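Local coordinates for SAG family member (Sag19) (Eimeria tenella, PDB 6ZZB), which is a surface antigen of the parasite with a CAP-like fold, its exact function unknown but probably exerted at the parasite-host interface, at residues Lys219-Ala223 against Glu224-Ala228. Numbering follows the deposited sequence.
Sequences KPFTA and ELYNA
Phe221 and Tyr226 lay their rings obliquely against each other where the chain turns into its last helix, with centroids 5.6 Å apart and planes inclined by 34°. From CB the Phe221 side chain runs to CG, which lies 4.1 Å from Tyr226 CD1. There the ring splits between two neighbours: CD2 approaches that same Tyr226 CD1 to 3.9 Å, while on the other branch CD1 meets Leu225 CD2, a methyl that arrives at the ring's edge, in its plane, at 3.8 Å. Pro220 CB lies over one face, near the rim.

Next along the chain is Thr222, the N-cap of helix 223-231. With chi1 at 65°, OG1 lies between the backbone N and the carbonyl carbon, turned to the helix's first turn, and accepts from Leu225 N at 3.1 Å, nearly straight at 165°. Thr222 O takes the N-H of Tyr226 at 2.9 Å, and Ala223 O that of Asn227 at 2.8 Å; the cap thus runs directly into regular i to i+4 bonding.

On the side of helix 138-155, Phe221 and Tyr226 both touch Leu153, joining the C-terminal helix and the residue leading into it to that longer helix. Phe158 and Trp230 each form an edge-to-face pair with the Tyr226 ring.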
loop_
_atom_site.group_PDB
_atom_site.type_symbol
_atom_site.label_atom_id
_atom_site.label_comp_id
_atom_site.label_asym_id
_atom_site.label_seq_id
_atom_site.Cartn_x
_atom_site.Cartn_y
_atom_site.Cartn_z
ATOM N N LYS A 219 6.738 10.138 11.807
ATOM C CA LYS A 219 5.481 10.884 12.037
ATOM C C LYS A 219 4.802 11.021 10.685
ATOM O O LYS A 219 5.283 11.695 9.792
ATOM C CB LYS A 219 5.815 12.215 12.704
ATOM C CG LYS A 219 6.355 12.042 14.119
ATOM C CD LYS A 219 6.301 13.274 14.960
ATOM C CE LYS A 219 6.748 13.005 16.380
ATOM N NZ LYS A 219 7.019 14.274 17.094
ATOM N N PRO A 220 3.713 10.276 10.429
ATOM C CA PRO A 220 3.131 10.279 9.092
ATOM C C PRO A 220 2.473 11.579 8.620
ATOM O O PRO A 220 2.465 11.821 7.453
ATOM C CB PRO A 220 2.103 9.136 9.179
ATOM C CG PRO A 220 1.745 9.103 10.638
ATOM C CD PRO A 220 3.063 9.335 11.348
ATOM N N PHE A 221 2.018 12.425 9.546
ATOM C CA PHE A 221 1.298 13.675 9.212
ATOM C C PHE A 221 1.808 14.844 10.059
ATOM O O PHE A 221 1.944 14.689 11.268
ATOM C CB PHE A 221 -0.198 13.516 9.473
ATOM C CG PHE A 221 -0.818 12.310 8.820
ATOM C CD1 PHE A 221 -0.957 12.222 7.445
ATOM C CD2 PHE A 221 -1.229 11.252 9.592
ATOM C CE1 PHE A 221 -1.523 11.089 6.879
ATOM C CE2 PHE A 221 -1.797 10.131 9.025
ATOM C CZ PHE A 221 -1.946 10.061 7.672
ATOM N N THR A 222 1.990 15.977 9.410
ATOM C CA THR A 222 2.086 17.280 10.113
ATOM C C THR A 222 0.706 17.635 10.660
ATOM O O THR A 222 -0.328 17.158 10.119
ATOM C CB THR A 222 2.579 18.391 9.193
ATOM O OG1 THR A 222 1.595 18.580 8.179
ATOM C CG2 THR A 222 3.948 18.105 8.618
ATOM N N ALA A 223 0.663 18.483 11.681
ATOM C CA ALA A 223 -0.614 19.020 12.191
ATOM C C ALA A 223 -1.372 19.725 11.066
ATOM O O ALA A 223 -2.594 19.576 11.019
ATOM C CB ALA A 223 -0.355 19.930 13.379
ATOM N N GLU A 224 -0.690 20.457 10.183
ATOM C CA GLU A 224 -1.327 21.263 9.131
ATOM C C GLU A 224 -2.062 20.294 8.203
ATOM O O GLU A 224 -3.233 20.519 7.866
ATOM C CB GLU A 224 -0.263 22.090 8.409
ATOM C CG GLU A 224 -0.835 23.016 7.364
ATOM C CD GLU A 224 0.212 23.814 6.604
ATOM O OE1 GLU A 224 1.405 23.426 6.636
ATOM O OE2 GLU A 224 -0.171 24.806 5.978
ATOM N N LEU A 225 -1.369 19.230 7.771
ATOM C CA LEU A 225 -2.013 18.264 6.853
ATOM C C LEU A 225 -3.171 17.562 7.591
ATOM O O LEU A 225 -4.257 17.444 7.007
ATOM C CB LEU A 225 -0.985 17.256 6.328
ATOM C CG LEU A 225 -1.595 16.154 5.464
ATOM C CD1 LEU A 225 -2.313 16.740 4.266
ATOM C CD2 LEU A 225 -0.536 15.162 5.020
ATOM N N TYR A 226 -2.973 17.137 8.837
ATOM C CA TYR A 226 -4.018 16.389 9.580
ATOM C C TYR A 226 -5.258 17.279 9.740
ATOM O O TYR A 226 -6.375 16.801 9.509
ATOM C CB TYR A 226 -3.491 15.823 10.894
ATOM C CG TYR A 226 -4.280 14.620 11.357
ATOM C CD1 TYR A 226 -4.332 13.454 10.604
ATOM C CD2 TYR A 226 -5.009 14.655 12.520
ATOM C CE1 TYR A 226 -5.079 12.356 11.013
ATOM C CE2 TYR A 226 -5.743 13.570 12.957
ATOM C CZ TYR A 226 -5.786 12.409 12.201
ATOM O OH TYR A 226 -6.515 11.322 12.599
ATOM N N ASN A 227 -5.054 18.554 10.075
ATOM C CA ASN A 227 -6.173 19.520 10.204
ATOM C C ASN A 227 -6.895 19.644 8.864
ATOM O O ASN A 227 -8.135 19.678 8.873
ATOM C CB ASN A 227 -5.707 20.889 10.705
ATOM C CG ASN A 227 -5.251 20.868 12.151
ATOM O OD1 ASN A 227 -4.462 21.715 12.570
ATOM N ND2 ASN A 227 -5.722 19.904 12.925
ATOM N N ALA A 228 -6.159 19.668 7.746
ATOM C CA ALA A 228 -6.763 19.803 6.402
ATOM C C ALA A 228 -7.601 18.561 6.078
ATOM O O ALA A 228 -8.636 18.689 5.425
ATOM C CB ALA A 228 -5.699 20.050 5.352
#